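Local coordinates for protein exotoxin type A precursor (allele 1) (Streptococcus pyogenes phage T12, PDB 1FNU) that probably acts as a superantigen toxin that links host MHC class II molecules to T-cell receptors and so overstimulates T cells, at residues N109-P114 / L207-S212; V140-L145 / E180-D185; Y79-Y84 / K196-Y201; K157-Y160 / K166-T169. One frame throughout, in Å; residues are numbered along the deposited sequence.

Interaction 1 (N109-P114 / L207-S212); sequences NHLEIP and LDNKTS. Unlike the reference sequence in segment 207-212: Asn209 (reference Ser), Lys210 (reference Asn).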
loop_
_atom_site.group_PDB
_atom_site.type_symbol
_atom_site.label_atom_id
_atom_site.label_comp_id
_atom_site.label_asym_id
_atom_site.label_seq_id
_atom_site.Cartn_x
_atom_site.Cartn_y
_atom_site.Cartn_z
ATOM N N ASN A 109 -10.134 -4.206 37.222
ATOM C CA ASN A 109 -11.259 -3.778 36.399
ATOM C C ASN A 109 -12.150 -4.944 36.116
ATOM O O ASN A 109 -13.140 -4.810 35.417
ATOM C CB ASN A 109 -10.793 -3.204 35.083
ATOM C CG ASN A 109 -11.913 -2.633 34.312
ATOM O OD1 ASN A 109 -12.614 -1.739 34.795
ATOM N ND2 ASN A 109 -12.114 -3.128 33.103
ATOM N N HIS A 110 -11.773 -6.077 36.707
ATOM C CA HIS A 110 -12.462 -7.329 36.558
ATOM C C HIS A 110 -13.615 -7.462 37.594
ATOM O O HIS A 110 -13.681 -6.775 38.644
ATOM C CB HIS A 110 -11.434 -8.471 36.660
ATOM C CG HIS A 110 -11.981 -9.839 36.393
ATOM N ND1 HIS A 110 -11.921 -10.443 35.150
ATOM C CD2 HIS A 110 -12.536 -10.757 37.225
ATOM C CE1 HIS A 110 -12.409 -11.670 35.231
ATOM N NE2 HIS A 110 -12.788 -11.886 36.479
ATOM N N LEU A 111 -14.544 -8.334 37.233
ATOM C CA LEU A 111 -15.748 -8.609 37.995
ATOM C C LEU A 111 -15.872 -10.110 38.268
ATOM O O LEU A 111 -15.699 -10.933 37.330
ATOM C CB LEU A 111 -16.972 -8.160 37.186
ATOM C CG LEU A 111 -17.438 -6.711 37.094
ATOM C CD1 LEU A 111 -18.484 -6.631 35.967
ATOM C CD2 LEU A 111 -17.956 -6.225 38.440
ATOM N N GLU A 112 -16.187 -10.475 39.523
ATOM C CA GLU A 112 -16.356 -11.907 39.854
ATOM C C GLU A 112 -17.358 -12.575 38.897
ATOM O O GLU A 112 -17.072 -13.588 38.264
ATOM C CB GLU A 112 -16.860 -12.115 41.311
ATOM C CG GLU A 112 -15.903 -11.707 42.478
ATOM C CD GLU A 112 -14.477 -12.388 42.475
ATOM O OE1 GLU A 112 -14.367 -13.626 42.266
ATOM O OE2 GLU A 112 -13.476 -11.664 42.726
ATOM N N ILE A 113 -18.550 -12.009 38.803
ATOM C CA ILE A 113 -19.565 -12.598 37.928
ATOM C C ILE A 113 -19.829 -11.608 36.794
ATOM O O ILE A 113 -19.937 -10.409 37.045
ATOM C CB ILE A 113 -20.912 -12.739 38.664
ATOM C CG1 ILE A 113 -20.686 -13.059 40.141
ATOM C CG2 ILE A 113 -21.759 -13.827 37.968
ATOM C CD1 ILE A 113 -21.961 -12.894 41.022
ATOM N N PRO A 114 -19.986 -12.087 35.547
ATOM C CA PRO A 114 -20.256 -11.192 34.409
ATOM C C PRO A 114 -21.440 -10.242 34.677
ATOM O O PRO A 114 -22.449 -10.656 35.245
ATOM C CB PRO A 114 -20.561 -12.186 33.273
ATOM C CG PRO A 114 -19.622 -13.298 33.551
ATOM C CD PRO A 114 -19.873 -13.485 35.079
ATOM N N LEU A 207 -17.387 2.929 29.451
ATOM C CA LEU A 207 -18.369 3.308 30.439
ATOM C C LEU A 207 -18.563 2.289 31.468
ATOM O O LEU A 207 -18.112 1.182 31.346
ATOM C CB LEU A 207 -19.669 3.691 29.805
ATOM C CG LEU A 207 -19.869 2.761 28.634
ATOM C CD1 LEU A 207 -20.305 1.502 29.191
ATOM C CD2 LEU A 207 -20.863 3.324 27.707
ATOM N N ASP A 208 -19.241 2.697 32.523
ATOM C CA ASP A 208 -19.463 1.817 33.661
ATOM C C ASP A 208 -20.532 0.774 33.277
ATOM O O ASP A 208 -21.686 1.128 33.022
ATOM C CB ASP A 208 -19.887 2.784 34.753
ATOM C CG ASP A 208 -20.350 2.121 36.051
ATOM O OD1 ASP A 208 -20.439 0.871 36.084
ATOM O OD2 ASP A 208 -20.610 2.954 37.006
ATOM N N ASN A 209 -20.198 -0.497 33.230
ATOM C CA ASN A 209 -21.247 -1.400 32.830
ATOM C C ASN A 209 -22.389 -1.657 33.792
ATOM O O ASN A 209 -23.392 -2.226 33.367
ATOM C CB ASN A 209 -20.677 -2.732 32.419
ATOM C CG ASN A 209 -19.849 -3.301 33.448
ATOM O OD1 ASN A 209 -19.293 -2.576 34.211
ATOM N ND2 ASN A 209 -19.707 -4.610 33.476
ATOM N N LYS A 210 -22.271 -1.240 35.057
ATOM C CA LYS A 210 -23.342 -1.490 36.013
ATOM C C LYS A 210 -24.395 -0.451 35.749
ATOM O O LYS A 210 -25.576 -0.733 35.855
ATOM C CB LYS A 210 -22.877 -1.310 37.488
ATOM C CG LYS A 210 -23.844 -1.948 38.567
ATOM C CD LYS A 210 -23.758 -3.474 38.461
ATOM C CE LYS A 210 -22.274 -3.966 38.719
ATOM N NZ LYS A 210 -21.846 -5.411 38.331
ATOM N N THR A 211 -23.989 0.753 35.394
ATOM C CA THR A 211 -24.987 1.802 35.183
ATOM C C THR A 211 -25.200 2.417 33.804
ATOM O O THR A 211 -25.709 3.548 33.691
ATOM C CB THR A 211 -24.750 2.966 36.131
ATOM O OG1 THR A 211 -23.568 3.685 35.731
ATOM C CG2 THR A 211 -24.623 2.436 37.559
ATOM N N SER A 212 -24.876 1.688 32.753
ATOM C CA SER A 212 -25.084 2.243 31.418
ATOM C C SER A 212 -26.167 1.412 30.703
ATOM O O SER A 212 -26.236 0.210 30.860
ATOM C CB SER A 212 -23.752 2.205 30.653
ATOM O OG SER A 212 -22.774 3.035 31.240
#

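Interaction 2 (V140-L145 / E180-D185); sequences VTAQEL and ESFWFD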
loop_
_atom_site.group_PDB
_atom_site.type_symbol
_atom_site.label_atom_id
_atom_site.label_comp_id
_atom_site.label_asym_id
_atom_site.label_seq_id
_atom_site.Cartn_x
_atom_site.Cartn_y
_atom_site.Cartn_z
ATOM N N VAL A 140 -16.051 -0.906 30.616
ATOM C CA VAL A 140 -15.923 -1.611 29.338
ATOM C C VAL A 140 -15.995 -0.651 28.184
ATOM O O VAL A 140 -16.702 0.362 28.287
ATOM C CB VAL A 140 -17.082 -2.546 29.196
ATOM C CG1 VAL A 140 -17.039 -3.497 30.306
ATOM C CG2 VAL A 140 -18.350 -1.806 29.335
ATOM N N THR A 141 -15.283 -0.915 27.092
ATOM C CA THR A 141 -15.442 0.025 25.986
ATOM C C THR A 141 -16.801 -0.180 25.342
ATOM O O THR A 141 -17.344 -1.244 25.406
ATOM C CB THR A 141 -14.364 -0.102 24.848
ATOM O OG1 THR A 141 -14.567 -1.311 24.128
ATOM C CG2 THR A 141 -12.937 -0.072 25.437
ATOM N N ALA A 142 -17.366 0.894 24.784
ATOM C CA ALA A 142 -18.640 0.810 24.045
ATOM C C ALA A 142 -18.375 -0.247 22.890
ATOM O O ALA A 142 -19.230 -1.103 22.542
ATOM C CB ALA A 142 -18.947 2.191 23.447
ATOM N N GLN A 143 -17.172 -0.177 22.317
ATOM C CA GLN A 143 -16.834 -1.112 21.282
ATOM C C GLN A 143 -17.149 -2.567 21.681
ATOM O O GLN A 143 -17.822 -3.355 20.949
ATOM C CB GLN A 143 -15.322 -0.968 20.895
ATOM C CG GLN A 143 -14.919 -1.860 19.699
ATOM C CD GLN A 143 -13.496 -1.767 19.268
ATOM O OE1 GLN A 143 -12.687 -1.070 19.868
ATOM N NE2 GLN A 143 -13.156 -2.501 18.222
ATOM N N GLU A 144 -16.651 -2.973 22.825
ATOM C CA GLU A 144 -16.891 -4.345 23.192
ATOM C C GLU A 144 -18.406 -4.709 23.258
ATOM O O GLU A 144 -18.871 -5.780 22.800
ATOM C CB GLU A 144 -16.191 -4.651 24.529
ATOM C CG GLU A 144 -16.712 -5.864 25.226
ATOM C CD GLU A 144 -15.928 -6.209 26.522
ATOM O OE1 GLU A 144 -14.838 -5.633 26.748
ATOM O OE2 GLU A 144 -16.397 -7.085 27.303
ATOM N N LEU A 145 -19.178 -3.785 23.772
ATOM C CA LEU A 145 -20.615 -4.066 23.945
ATOM C C LEU A 145 -21.362 -4.088 22.619
ATOM O O LEU A 145 -22.243 -4.934 22.430
ATOM C CB LEU A 145 -21.183 -3.036 24.871
ATOM C CG LEU A 145 -20.535 -3.133 26.263
ATOM C CD1 LEU A 145 -21.109 -2.017 27.033
ATOM C CD2 LEU A 145 -20.833 -4.346 26.988
ATOM N N GLU A 180 -23.265 12.802 28.676
ATOM C CA GLU A 180 -23.815 12.642 27.372
ATOM C C GLU A 180 -24.012 11.184 26.778
ATOM O O GLU A 180 -23.119 10.313 26.841
ATOM C CB GLU A 180 -22.980 13.599 26.514
ATOM C CG GLU A 180 -23.311 13.768 25.063
ATOM C CD GLU A 180 -22.932 15.184 24.593
ATOM O OE1 GLU A 180 -21.806 15.589 24.975
ATOM O OE2 GLU A 180 -23.739 15.893 23.871
ATOM N N SER A 181 -25.223 10.928 26.275
ATOM C CA SER A 181 -25.540 9.639 25.630
ATOM C C SER A 181 -24.808 9.737 24.240
ATOM O O SER A 181 -24.377 10.838 23.840
ATOM C CB SER A 181 -27.068 9.536 25.419
ATOM O OG SER A 181 -27.505 10.544 24.468
ATOM N N PHE A 182 -24.609 8.608 23.541
ATOM C CA PHE A 182 -23.997 8.648 22.195
ATOM C C PHE A 182 -24.457 7.473 21.317
ATOM O O PHE A 182 -25.082 6.502 21.794
ATOM C CB PHE A 182 -22.425 8.769 22.253
ATOM C CG PHE A 182 -21.750 7.693 23.045
ATOM C CD1 PHE A 182 -21.416 6.485 22.480
ATOM C CD2 PHE A 182 -21.562 7.855 24.404
ATOM C CE1 PHE A 182 -20.915 5.440 23.254
ATOM C CE2 PHE A 182 -21.059 6.814 25.223
ATOM C CZ PHE A 182 -20.736 5.599 24.649
ATOM N N TRP A 183 -24.168 7.522 20.023
ATOM C CA TRP A 183 -24.676 6.415 19.278
ATOM C C TRP A 183 -23.778 6.124 18.112
ATOM O O TRP A 183 -22.929 6.959 17.792
ATOM C CB TRP A 183 -26.131 6.682 18.827
ATOM C CG TRP A 183 -26.284 7.926 18.090
ATOM C CD1 TRP A 183 -26.632 9.154 18.579
ATOM C CD2 TRP A 183 -26.079 8.096 16.683
ATOM N NE1 TRP A 183 -26.666 10.084 17.552
ATOM C CE2 TRP A 183 -26.325 9.454 16.379
ATOM C CE3 TRP A 183 -25.709 7.222 15.638
ATOM C CZ2 TRP A 183 -26.212 9.972 15.066
ATOM C CZ3 TRP A 183 -25.598 7.746 14.319
ATOM C CH2 TRP A 183 -25.850 9.102 14.053
ATOM N N PHE A 184 -23.908 4.909 17.563
ATOM C CA PHE A 184 -23.108 4.479 16.409
ATOM C C PHE A 184 -24.092 4.017 15.311
ATOM O O PHE A 184 -25.051 3.287 15.607
ATOM C CB PHE A 184 -22.222 3.256 16.741
ATOM C CG PHE A 184 -21.260 3.449 17.882
ATOM C CD1 PHE A 184 -20.615 4.625 18.077
ATOM C CD2 PHE A 184 -20.986 2.389 18.736
ATOM C CE1 PHE A 184 -19.702 4.754 19.132
ATOM C CE2 PHE A 184 -20.044 2.545 19.797
ATOM C CZ PHE A 184 -19.441 3.716 19.958
ATOM N N ASP A 185 -23.843 4.440 14.062
ATOM C CA ASP A 185 -24.623 4.011 12.887
ATOM C C ASP A 185 -24.236 2.558 12.503
ATOM O O ASP A 185 -23.050 2.279 12.278
ATOM C CB ASP A 185 -24.311 4.922 11.713
ATOM C CG ASP A 185 -25.356 4.853 10.677
ATOM O OD1 ASP A 185 -25.875 3.712 10.501
ATOM O OD2 ASP A 185 -25.655 5.894 10.055
#

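Interaction 3 (Y79-Y84 / K196-Y201); sequences YGVEYY and KYLMIY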
loop_
_atom_site.group_PDB
_atom_site.type_symbol
_atom_site.label_atom_id
_atom_site.label_comp_id
_atom_site.label_asym_id
_atom_site.label_seq_id
_atom_site.Cartn_x
_atom_site.Cartn_y
_atom_site.Cartn_z
ATOM N N TYR A 79 -10.146 -5.415 23.482
ATOM C CA TYR A 79 -11.311 -6.178 22.966
ATOM C C TYR A 79 -11.698 -5.403 21.700
ATOM O O TYR A 79 -12.212 -4.319 21.786
ATOM C CB TYR A 79 -12.433 -6.160 23.993
ATOM C CG TYR A 79 -13.541 -7.083 23.594
ATOM C CD1 TYR A 79 -14.276 -6.852 22.398
ATOM C CD2 TYR A 79 -13.863 -8.198 24.355
ATOM C CE1 TYR A 79 -15.309 -7.734 21.984
ATOM C CE2 TYR A 79 -14.932 -9.099 23.919
ATOM C CZ TYR A 79 -15.623 -8.833 22.735
ATOM O OH TYR A 79 -16.609 -9.670 22.266
ATOM N N GLY A 80 -11.410 -5.912 20.521
ATOM C CA GLY A 80 -11.686 -5.072 19.356
ATOM C C GLY A 80 -12.122 -5.852 18.112
ATOM O O GLY A 80 -11.913 -7.067 18.043
ATOM N N VAL A 81 -12.727 -5.101 17.175
ATOM C CA VAL A 81 -13.221 -5.628 15.888
ATOM C C VAL A 81 -12.051 -5.345 14.926
ATOM O O VAL A 81 -11.794 -4.206 14.627
ATOM C CB VAL A 81 -14.519 -4.818 15.470
ATOM C CG1 VAL A 81 -15.069 -5.288 14.070
ATOM C CG2 VAL A 81 -15.560 -4.966 16.603
ATOM N N GLU A 82 -11.339 -6.360 14.491
ATOM C CA GLU A 82 -10.198 -6.126 13.655
ATOM C C GLU A 82 -10.420 -6.122 12.142
ATOM O O GLU A 82 -11.390 -6.713 11.675
ATOM C CB GLU A 82 -9.063 -7.108 13.980
ATOM C CG GLU A 82 -9.202 -8.467 13.435
ATOM C CD GLU A 82 -10.438 -9.244 13.894
ATOM O OE1 GLU A 82 -11.257 -8.849 14.754
ATOM O OE2 GLU A 82 -10.612 -10.341 13.422
ATOM N N TYR A 83 -9.507 -5.433 11.452
ATOM C CA TYR A 83 -9.435 -5.362 9.990
ATOM C C TYR A 83 -7.993 -5.585 9.558
ATOM O O TYR A 83 -7.014 -5.337 10.302
ATOM C CB TYR A 83 -9.901 -4.014 9.403
ATOM C CG TYR A 83 -9.011 -2.835 9.703
ATOM C CD1 TYR A 83 -9.143 -2.142 10.911
ATOM C CD2 TYR A 83 -8.058 -2.395 8.799
ATOM C CE1 TYR A 83 -8.326 -1.008 11.227
ATOM C CE2 TYR A 83 -7.224 -1.219 9.105
ATOM C CZ TYR A 83 -7.393 -0.562 10.332
ATOM O OH TYR A 83 -6.624 0.541 10.606
ATOM N N TYR A 84 -7.889 -6.052 8.313
ATOM C CA TYR A 84 -6.632 -6.400 7.665
ATOM C C TYR A 84 -6.293 -5.491 6.486
ATOM O O TYR A 84 -5.154 -4.995 6.368
ATOM C CB TYR A 84 -6.746 -7.876 7.177
ATOM C CG TYR A 84 -6.948 -8.809 8.347
ATOM C CD1 TYR A 84 -5.867 -9.151 9.136
ATOM C CD2 TYR A 84 -8.197 -9.282 8.711
ATOM C CE1 TYR A 84 -5.988 -9.906 10.214
ATOM C CE2 TYR A 84 -8.324 -10.076 9.867
ATOM C CZ TYR A 84 -7.189 -10.362 10.578
ATOM O OH TYR A 84 -7.172 -11.181 11.686
ATOM N N LYS A 196 -11.967 3.020 7.538
ATOM C CA LYS A 196 -12.621 4.294 7.785
ATOM C C LYS A 196 -13.874 4.177 8.711
ATOM O O LYS A 196 -14.019 4.951 9.657
ATOM C CB LYS A 196 -12.992 4.983 6.461
ATOM C CG LYS A 196 -14.391 4.511 5.966
ATOM C CD LYS A 196 -15.170 5.270 4.751
ATOM C CE LYS A 196 -15.278 6.848 4.921
ATOM N NZ LYS A 196 -16.038 7.428 6.193
ATOM N N TYR A 197 -14.680 3.137 8.484
ATOM C CA TYR A 197 -15.890 2.830 9.210
ATOM C C TYR A 197 -15.568 2.569 10.680
ATOM O O TYR A 197 -16.288 3.055 11.577
ATOM C CB TYR A 197 -16.561 1.531 8.714
ATOM C CG TYR A 197 -17.827 1.200 9.491
ATOM C CD1 TYR A 197 -18.954 2.023 9.388
ATOM C CD2 TYR A 197 -17.827 0.188 10.469
ATOM C CE1 TYR A 197 -20.020 1.886 10.235
ATOM C CE2 TYR A 197 -18.889 0.045 11.312
ATOM C CZ TYR A 197 -19.983 0.907 11.198
ATOM O OH TYR A 197 -21.053 0.769 12.065
ATOM N N LEU A 198 -14.484 1.829 10.949
ATOM C CA LEU A 198 -14.195 1.435 12.328
ATOM C C LEU A 198 -13.696 2.554 13.274
ATOM O O LEU A 198 -13.566 2.366 14.505
ATOM C CB LEU A 198 -13.271 0.173 12.295
ATOM C CG LEU A 198 -13.997 -1.139 11.826
ATOM C CD1 LEU A 198 -13.016 -2.276 11.661
ATOM C CD2 LEU A 198 -15.051 -1.556 12.917
ATOM N N MET A 199 -13.506 3.726 12.688
ATOM C CA MET A 199 -13.066 4.888 13.405
ATOM C C MET A 199 -14.184 5.272 14.370
ATOM O O MET A 199 -13.939 6.095 15.204
ATOM C CB MET A 199 -12.665 6.021 12.444
ATOM C CG MET A 199 -11.327 5.720 11.706
ATOM S SD MET A 199 -10.879 6.955 10.403
ATOM C CE MET A 199 -10.452 8.284 11.293
ATOM N N ILE A 200 -15.377 4.673 14.309
ATOM C CA ILE A 200 -16.339 4.998 15.389
ATOM C C ILE A 200 -15.797 4.545 16.772
ATOM O O ILE A 200 -16.297 4.980 17.817
ATOM C CB ILE A 200 -17.735 4.315 15.156
ATOM C CG1 ILE A 200 -17.506 2.818 14.936
ATOM C CG2 ILE A 200 -18.490 5.096 13.996
ATOM C CD1 ILE A 200 -18.714 1.918 15.042
ATOM N N TYR A 201 -14.765 3.699 16.790
ATOM C CA TYR A 201 -14.166 3.207 18.049
ATOM C C TYR A 201 -12.849 3.862 18.442
ATOM O O TYR A 201 -12.205 3.521 19.493
ATOM C CB TYR A 201 -13.857 1.706 17.944
ATOM C CG TYR A 201 -15.045 0.923 17.626
ATOM C CD1 TYR A 201 -16.263 1.198 18.250
ATOM C CD2 TYR A 201 -14.969 -0.145 16.700
ATOM C CE1 TYR A 201 -17.380 0.412 17.970
ATOM C CE2 TYR A 201 -16.057 -0.930 16.417
ATOM C CZ TYR A 201 -17.261 -0.668 17.049
ATOM O OH TYR A 201 -18.313 -1.497 16.742
#

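Interaction 4 (K157-Y160 / K166-T169); sequences KQLY and KYET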
loop_
_atom_site.group_PDB
_atom_site.type_symbol
_atom_site.label_atom_id
_atom_site.label_comp_id
_atom_site.label_asym_id
_atom_site.label_seq_id
_atom_site.Cartn_x
_atom_site.Cartn_y
_atom_site.Cartn_z
ATOM N N LYS A 157 -31.094 -12.163 14.233
ATOM C CA LYS A 157 -32.135 -11.391 13.588
ATOM C C LYS A 157 -31.710 -10.899 12.164
ATOM O O LYS A 157 -32.258 -9.958 11.597
ATOM C CB LYS A 157 -32.513 -10.203 14.512
ATOM C CG LYS A 157 -33.098 -10.622 15.925
ATOM C CD LYS A 157 -34.593 -11.181 15.777
ATOM C CE LYS A 157 -35.015 -12.225 16.970
ATOM N NZ LYS A 157 -34.480 -13.622 16.871
ATOM N N GLN A 158 -30.701 -11.529 11.573
ATOM C CA GLN A 158 -30.361 -11.061 10.267
ATOM C C GLN A 158 -29.867 -9.641 10.107
ATOM O O GLN A 158 -30.115 -9.059 9.050
ATOM C CB GLN A 158 -31.570 -11.188 9.367
ATOM C CG GLN A 158 -31.607 -12.501 8.741
ATOM C CD GLN A 158 -32.837 -13.203 9.155
ATOM O OE1 GLN A 158 -33.744 -13.493 8.295
ATOM N NE2 GLN A 158 -32.932 -13.509 10.478
ATOM N N LEU A 159 -29.161 -9.090 11.091
ATOM C CA LEU A 159 -28.710 -7.696 10.988
ATOM C C LEU A 159 -27.787 -7.537 9.782
ATOM O O LEU A 159 -27.849 -6.537 9.088
ATOM C CB LEU A 159 -27.982 -7.236 12.289
ATOM C CG LEU A 159 -27.240 -5.892 12.230
ATOM C CD1 LEU A 159 -28.142 -4.825 11.706
ATOM C CD2 LEU A 159 -26.709 -5.474 13.598
ATOM N N TYR A 160 -26.891 -8.488 9.603
ATOM C CA TYR A 160 -25.970 -8.471 8.451
ATOM C C TYR A 160 -25.975 -9.879 7.803
ATOM O O TYR A 160 -26.300 -10.908 8.473
ATOM C CB TYR A 160 -24.511 -8.099 8.883
ATOM C CG TYR A 160 -24.293 -6.746 9.586
ATOM C CD1 TYR A 160 -24.642 -5.541 8.986
ATOM C CD2 TYR A 160 -23.749 -6.675 10.882
ATOM C CE1 TYR A 160 -24.467 -4.330 9.630
ATOM C CE2 TYR A 160 -23.566 -5.430 11.537
ATOM C CZ TYR A 160 -23.923 -4.264 10.903
ATOM O OH TYR A 160 -23.758 -3.038 11.500
ATOM N N LYS A 166 -31.481 -7.289 6.560
ATOM C CA LYS A 166 -32.966 -7.234 6.604
ATOM C C LYS A 166 -33.424 -5.777 6.977
ATOM O O LYS A 166 -34.576 -5.348 6.692
ATOM C CB LYS A 166 -33.464 -8.264 7.662
ATOM C CG LYS A 166 -34.950 -8.308 7.908
ATOM C CD LYS A 166 -35.176 -9.533 8.759
ATOM C CE LYS A 166 -36.453 -9.479 9.609
ATOM N NZ LYS A 166 -36.640 -10.868 10.124
ATOM N N TYR A 167 -32.518 -4.988 7.559
ATOM C CA TYR A 167 -32.844 -3.628 7.992
ATOM C C TYR A 167 -32.342 -2.530 7.079
ATOM O O TYR A 167 -31.286 -2.661 6.471
ATOM C CB TYR A 167 -32.307 -3.415 9.411
ATOM C CG TYR A 167 -32.847 -4.482 10.309
ATOM C CD1 TYR A 167 -34.214 -4.559 10.571
ATOM C CD2 TYR A 167 -32.043 -5.545 10.716
ATOM C CE1 TYR A 167 -34.779 -5.694 11.207
ATOM C CE2 TYR A 167 -32.597 -6.700 11.352
ATOM C CZ TYR A 167 -33.961 -6.737 11.568
ATOM O OH TYR A 167 -34.513 -7.862 12.051
ATOM N N GLU A 168 -33.102 -1.445 7.001
ATOM C CA GLU A 168 -32.739 -0.309 6.167
ATOM C C GLU A 168 -31.853 0.636 6.974
ATOM O O GLU A 168 -30.879 1.164 6.481
ATOM C CB GLU A 168 -34.034 0.394 5.687
ATOM C CG GLU A 168 -33.832 1.583 4.755
ATOM C CD GLU A 168 -33.180 1.226 3.426
ATOM O OE1 GLU A 168 -32.811 0.053 3.149
ATOM O OE2 GLU A 168 -33.017 2.158 2.625
ATOM N N THR A 169 -32.215 0.868 8.231
ATOM C CA THR A 169 -31.377 1.738 9.004
ATOM C C THR A 169 -31.228 1.101 10.358
ATOM O O THR A 169 -32.018 0.237 10.725
ATOM C CB THR A 169 -31.905 3.146 9.107
ATOM O OG1 THR A 169 -33.148 3.164 9.795
ATOM C CG2 THR A 169 -32.067 3.759 7.753
#

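Interaction 1 (N109-P114 / L207-S212)
Leu111, near the start of strand 110-123, faces Asn209 and Lys210, in the turn that follows strand 206-208, and no hydrogen bond joins the two backbones, so the contact is made by side chains alone. Leu111 and Asn209 approach from opposite directions. The CD1 methyl of Leu111 rests against the amide of Asn209, while its other methyl meets the end of Lys210, with Leu111 CD2 4.0 Å from Lys210 NZ. The fork of a leucine suits this place, since each branch serves a different neighbour. Lys210 has CG anti to the backbone N (chi1 -164°), and two bends further along, at chi2 and chi3, bring the end of this exposed side chain back to the edge of Leu111.

The turn is shaped by Asp208. Its OD1 accepts from Lys210 N at 3.0 Å, the donor lying above the carboxylate plane. The backbone carbonyl of the same residue takes a second bond, from Ser212 OG to Asp208 O at 2.8 Å, reaching across the turn. Aspartate suits this position because its short side chain can bend back to a backbone N-H two residues on. Around the contact, Asn209 also packs on Lys115 and Ile117 and pairs through its backbone with Lys138, while Asn109 OD1 is bonded to Met139 N.

Asp208 and Lys210 thus form an Asx turn, which leads the chain out of the short strand 206-208 and into strand 212-219 of the beta-grasp domain, with Leu111 lying over its flank.

Interaction 2 (V140-L145 / E180-D185)
Ala142 CB points into the notch between the edges of two neighbouring phenylalanine rings, 3.8 Å from Phe182 CE1 and equally 3.8 Å from Phe184 CE2. The methyl lies near each ring plane. Alanine suits the spot because a single methyl is enough to fill the notch; the nearest CA approach, between Ala142 and Trp183, is 9.5 Å. Phe182 and Phe184 are alternate residues of an extended strand, and therefore project on the same side, toward the helix. Phe182 has CG between the backbone N and the carbonyl carbon (chi1 56°), whereas in Phe184 it stands opposite the carbonyl carbon (chi1 -58°), and with these two settings both rings reach the one methyl.

Behind this first shell stands the start of the helix. Thr141 is its N-cap: Thr141 OG1 accepts from Glu144 N at 3.0 Å, with an N-H...O angle of 159°, which satisfies one of the amides that have no helical acceptor in the first turn. Threonine suits the place by its short hydroxyl-bearing side chain. The carboxylate of Glu144 is held in turn by salt bridges to Lys137 and Lys148 and by Thr135 OG1, which would be expected to offset the charge of this buried group.

On the strand side, Phe182 also meets the ring of Phe174, and Ala142 packs on that same residue. The first turn of helix 142-157 therefore sits against strands 169-176 and 182-185, at the edge of the beta-grasp sheet, while strand 139-141 just before it pairs with strand 206-208.

Interaction 3 (Y79-Y84 / K196-Y201)
Tyr201, whose ring touches Val81, has its hydroxyl gripped by partners on two helices: Tyr201 OH is hydrogen-bonded to Asp146 of helix 142-157 and to Tyr25 of helix 19-26. With the phenol held at its tip, the ring is left to pack, and Val81 CG2 meets Tyr201 CE2 at 4.1 Å. Over the centre of one ring face lies Ile200 CG1.

The two methyls of Leu198 divide the rest: Leu198 CD2 meets Val81 CG1 at 3.9 Å, the side chains crossing at about a right angle, while Leu198 CD1 meets Tyr83 CD1, also at 3.9 Å. The second pair slides past in opposite directions. Branched side chains suit this buried seam, since Val81, with CG1 anti to the backbone N (chi1 178°) and CG2 opposite the carbonyl carbon, offers one methyl to each of two partners. Leu198 and Tyr201 are brought onto one side by the 3-10 turn, in which Tyr201 N donates to Leu198 O at 2.9 Å. Val81 is covered by Leu24 and Tyr25.

This apolar seam of Val81, Tyr83, Leu198 and Tyr201 forms part of the interface between the OB-fold and beta-grasp domains, the two-domain architecture characteristic of staphylococcal and streptococcal superantigens.

Interaction 4 (K157-Y160 / K166-T169)
Tyr167 has CG opposite its carbonyl carbon (chi1 -55°), which swings the ring toward the end of helix 142-157, and there Gln158, with a positive phi of 63°, turns the chain out of the helix and brings its carbonyl to Lys166. Two hydrogen bonds follow. Tyr167 OH donates to Lys157 O at 3.1 Å, in the carbonyl plane and on a lone pair. Lys166 N gives a weak but straight bond to Gln158 O at 3.3 Å. Tyrosine suits the place because its ring is long enough to carry a donor across to the carbonyl of Lys157, where the chain leaves the helix.

The remaining contact is apolar. Leu159 CA lies at the ring edge, in plane, 4.0 Å from Tyr167 CD2, and the leucine side chain crosses the tyrosine at about a right angle. Lys166 CB sits above one face of the same ring, toward its rim, and also touches Gln158 CB at 3.9 Å, so the aliphatic part of the lysine does the packing.

Outside, Leu159 leans on Arg150 and Ile154 of helix 142-157 and on Phe186, while Tyr167 packs on Leu218 of strand 212-219. The contact thereby closes the loop after that helix, and the chain enters strand 169-176 through a classic beta bulge where Glu168 and Thr169 face Thr219.

Interactions 1, 2 and 4 lie in or beside the beta-grasp domain, whereas interaction 3 joins it to the OB-fold domain. Interactions 1 and 2, with centres 15 Å apart, are coupled through neighbouring strands 139-141 and 206-208, where Leu207 N lies 2.9 Å from Val140 O. Interactions 2 and 3 also touch, centres 13 Å apart: Asp185 O meets Tyr197 OH. Interaction 4 touches none of the others; its centre is 29 Å from that of interaction 1, but its nearest atoms come within about 5 Å of interactions 2 and 3. Along the chain, interactions 1 and 3 interleave, and both span interaction 2, which spans interaction 4. Interactions 1 to 3 thus join distant segments, while interaction 4 closes a short local loop.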